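Local coordinates for protein cysteine protease (PDB 3OIS) that probably cleaves peptide bonds as a papain-family cysteine protease and binds the nucleotide uridine diphosphate, at residues 78-83 with 105-110. Residues are numbered along the deposited sequence; the frame is centred on the assembly and turned at random.
Sequences CTANAL and LFIYYN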
ATOM      1  N   CYS A  78       1.207   6.449   0.971  1.00 11.03           N
ATOM      2  CA  CYS A  78       1.105   5.026   1.418  1.00 11.02           C
ATOM      3  C   CYS A  78       0.754   4.085   0.249  1.00 11.38           C
ATOM      4  O   CYS A  78       1.312   2.943   0.193  1.00 10.19           O
ATOM      5  CB  CYS A  78       0.070   4.762   2.553  1.00 11.03           C
ATOM      6  SG  CYS A  78      -1.614   5.281   2.036  1.00 13.69           S
ATOM      7  N   THR A  79      -0.164   4.494  -0.658  1.00 10.16           N
ATOM      8  CA  THR A  79      -0.506   3.614  -1.758  1.00 10.98           C
ATOM      9  C   THR A  79       0.762   3.327  -2.574  1.00 10.22           C
ATOM     10  O   THR A  79       0.932   2.180  -3.001  1.00 10.46           O
ATOM     11  CB  THR A  79      -1.642   4.111  -2.648  1.00 11.12           C
ATOM     12  OG1 THR A  79      -1.202   5.302  -3.335  1.00 13.65           O
ATOM     13  CG2 THR A  79      -2.857   4.416  -1.785  1.00 14.49           C
ATOM     14  N   ALA A  80       1.659   4.309  -2.822  1.00 10.67           N
ATOM     15  CA  ALA A  80       2.854   4.066  -3.630  1.00 12.14           C
ATOM     16  C   ALA A  80       3.850   3.201  -2.885  1.00 12.25           C
ATOM     17  O   ALA A  80       4.664   2.452  -3.530  1.00 12.94           O
ATOM     18  CB  ALA A  80       3.489   5.362  -3.907  1.00 12.71           C
ATOM     19  N   ASN A  81       3.862   3.340  -1.558  1.00 10.13           N
ATOM     20  CA  ASN A  81       4.752   2.503  -0.720  1.00 12.63           C
ATOM     21  C   ASN A  81       4.341   1.034  -0.690  1.00 14.73           C
ATOM     22  O   ASN A  81       5.200   0.121  -0.877  1.00 13.16           O
ATOM     23  CB  ASN A  81       4.870   3.042   0.708  1.00 12.85           C
ATOM     24  CG  ASN A  81       5.772   4.234   0.800  1.00 13.38           C
ATOM     25  OD1 ASN A  81       5.447   5.366   0.275  1.00 17.80           O
ATOM     26  ND2 ASN A  81       6.897   4.055   1.427  1.00 10.04           N
ATOM     27  N   ALA A  82       3.029   0.788  -0.552  1.00 13.32           N
ATOM     28  CA  ALA A  82       2.492  -0.545  -0.589  1.00 14.84           C
ATOM     29  C   ALA A  82       2.735  -1.162  -1.985  1.00 14.80           C
ATOM     30  O   ALA A  82       3.170  -2.297  -2.082  1.00 14.87           O
ATOM     31  CB  ALA A  82       0.977  -0.563  -0.264  1.00 14.20           C
ATOM     32  N   LEU A  83       2.449  -0.395  -3.058  1.00 13.49           N
ATOM     33  CA  LEU A  83       2.592  -0.926  -4.382  1.00 13.99           C
ATOM     34  C   LEU A  83       4.059  -1.095  -4.803  1.00 14.20           C
ATOM     35  O   LEU A  83       4.382  -2.077  -5.530  1.00 14.29           O
ATOM     36  CB  LEU A  83       1.869  -0.020  -5.388  1.00 15.02           C
ATOM     37  CG  LEU A  83       0.338  -0.204  -5.320  1.00 13.39           C
ATOM     38  CD1 LEU A  83      -0.390   0.984  -6.180  1.00 13.97           C
ATOM     39  CD2 LEU A  83      -0.144  -1.623  -5.831  1.00 12.50           C
ATOM     40  N   LEU A 105       8.011   7.970  -5.476  1.00 12.92           N
ATOM     41  CA  LEU A 105       7.493   9.288  -5.910  1.00 13.82           C
ATOM     42  C   LEU A 105       7.083   9.241  -7.375  1.00 13.39           C
ATOM     43  O   LEU A 105       6.184   9.936  -7.748  1.00 13.77           O
ATOM     44  CB  LEU A 105       8.541  10.388  -5.777  1.00 12.01           C
ATOM     45  CG  LEU A 105       8.815  10.819  -4.334  1.00 12.41           C
ATOM     46  CD1 LEU A 105       9.731  12.065  -4.392  1.00 14.96           C
ATOM     47  CD2 LEU A 105       7.486  11.188  -3.612  1.00 18.63           C
ATOM     48  N   PHE A 106       7.751   8.381  -8.197  1.00 13.13           N
ATOM     49  CA  PHE A 106       7.274   8.217  -9.573  1.00 13.81           C
ATOM     50  C   PHE A 106       5.782   7.692  -9.547  1.00 14.20           C
ATOM     51  O   PHE A 106       4.896   8.150 -10.335  1.00 14.86           O
ATOM     52  CB  PHE A 106       8.113   7.179 -10.341  1.00 13.08           C
ATOM     53  CG  PHE A 106       7.698   7.003 -11.772  1.00 10.96           C
ATOM     54  CD1 PHE A 106       8.250   7.833 -12.768  1.00 16.09           C
ATOM     55  CD2 PHE A 106       6.757   6.015 -12.146  1.00 11.93           C
ATOM     56  CE1 PHE A 106       7.872   7.669 -14.064  1.00 14.10           C
ATOM     57  CE2 PHE A 106       6.350   5.868 -13.479  1.00 14.18           C
ATOM     58  CZ  PHE A 106       6.944   6.740 -14.437  1.00 12.24           C
ATOM     59  N   ILE A 107       5.501   6.710  -8.729  1.00 14.38           N
ATOM     60  CA  ILE A 107       4.133   6.229  -8.636  1.00 14.05           C
ATOM     61  C   ILE A 107       3.227   7.355  -8.149  1.00 14.03           C
ATOM     62  O   ILE A 107       2.193   7.568  -8.755  1.00 13.10           O
ATOM     63  CB  ILE A 107       3.989   4.966  -7.796  1.00 15.05           C
ATOM     64  CG1 ILE A 107       4.793   3.781  -8.422  1.00 15.09           C
ATOM     65  CG2 ILE A 107       2.497   4.500  -7.564  1.00 15.32           C
ATOM     66  CD1 ILE A 107       4.995   2.735  -7.404  1.00 11.66           C
ATOM     67  N   TYR A 108       3.605   8.002  -7.063  1.00 14.20           N
ATOM     68  CA  TYR A 108       2.731   9.001  -6.388  1.00 13.14           C
ATOM     69  C   TYR A 108       2.475  10.201  -7.314  1.00 12.30           C
ATOM     70  O   TYR A 108       1.387  10.745  -7.327  1.00 12.21           O
ATOM     71  CB  TYR A 108       3.317   9.406  -5.016  1.00 13.53           C
ATOM     72  CG  TYR A 108       2.387  10.269  -4.145  1.00 12.63           C
ATOM     73  CD1 TYR A 108       0.991   9.955  -4.054  1.00 11.46           C
ATOM     74  CD2 TYR A 108       2.922  11.300  -3.355  1.00 13.24           C
ATOM     75  CE1 TYR A 108       0.157  10.729  -3.199  1.00 11.51           C
ATOM     76  CE2 TYR A 108       2.100  12.126  -2.553  1.00 11.97           C
ATOM     77  CZ  TYR A 108       0.708  11.819  -2.512  1.00 13.39           C
ATOM     78  OH  TYR A 108      -0.041  12.587  -1.678  1.00 12.87           O
ATOM     79  N   TYR A 109       3.480  10.631  -8.081  1.00 13.47           N
ATOM     80  CA  TYR A 109       3.297  11.793  -8.973  1.00 12.97           C
ATOM     81  C   TYR A 109       2.262  11.414 -10.046  1.00 13.38           C
ATOM     82  O   TYR A 109       1.240  12.126 -10.266  1.00 13.34           O
ATOM     83  CB  TYR A 109       4.666  12.203  -9.597  1.00 12.71           C
ATOM     84  CG  TYR A 109       4.509  13.363 -10.533  1.00 14.79           C
ATOM     85  CD1 TYR A 109       4.734  14.619 -10.074  1.00 16.40           C
ATOM     86  CD2 TYR A 109       4.107  13.189 -11.849  1.00 15.69           C
ATOM     87  CE1 TYR A 109       4.526  15.725 -10.904  1.00 16.65           C
ATOM     88  CE2 TYR A 109       3.954  14.331 -12.711  1.00 14.31           C
ATOM     89  CZ  TYR A 109       4.148  15.515 -12.226  1.00 19.17           C
ATOM     90  OH  TYR A 109       4.005  16.539 -13.087  1.00 19.99           O
ATOM     91  N   ASN A 110       2.427  10.236 -10.664  1.00 12.98           N
ATOM     92  CA  ASN A 110       1.522   9.853 -11.666  1.00 13.13           C
ATOM     93  C   ASN A 110       0.127   9.520 -11.166  1.00 14.07           C
ATOM     94  O   ASN A 110      -0.846   9.770 -11.876  1.00 14.11           O
ATOM     95  CB  ASN A 110       2.170   8.752 -12.531  1.00 12.96           C
ATOM     96  CG  ASN A 110       3.312   9.347 -13.382  1.00 15.87           C
ATOM     97  OD1 ASN A 110       3.084  10.184 -14.226  1.00 16.79           O
ATOM     98  ND2 ASN A 110       4.532   8.938 -13.105  1.00 15.90           N
TER
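Ala80 meets Ile107 and Tyr108 where two helices pass with very little side chain between them. Its methyl carbon faces the second helix and sits 3.9 Å from Ile107 CG2, with the CA atoms of Ala80 and Ile107 only 5.6 Å apart. Ile107 answers with its branch point and both arms. Because CG2 stands anti to the backbone N, that methyl lies alongside the alanine and also packs on Ala80 CA; CG1 takes the position anti to the carbonyl carbon and carries the chain tip on to the backbone, where Ile107 CD1 rests 3.9 Å from Ala80 O.

Tyr108 touches with its root rather than its ring: Tyr108 CB lies 4.2 Å from Ala80 CB. With CG anti to its backbone N (chi1 -171°), the ring is turned away from the alanine, its hydroxyl held by Asp121 and the backbone N of Gly123. All three residues are buried, and what joins the segments is entirely van der Waals packing.

On the flank of 105-110 turned from the alanine, Asn110 ND2 bends back over the centre of the Phe106 ring, 3.4 Å above its plane, while donating to Phe106 O at 2.9 Å, a bent bond of 138°. The same oxygen takes the helical bond from Asn110 N, so two donors grip it from opposite faces of the carbonyl plane. Just past the segment, Thr79 OG1 hydrogen-bonds Glu111 OE2, a polar tie between the same two helices.

Leu83 packs on Ile130 and Leu133 of helix 126-135, which supplies UDP-binding Lys131 and Lys135, and Thr79 touches Ile126 there. Cys78, at the start of helix 78-93, touches His237 of strand 233-245, consistent with the Cys-His pair of papain-family proteases, so this close helix packing lies just behind the probable active-site cleft.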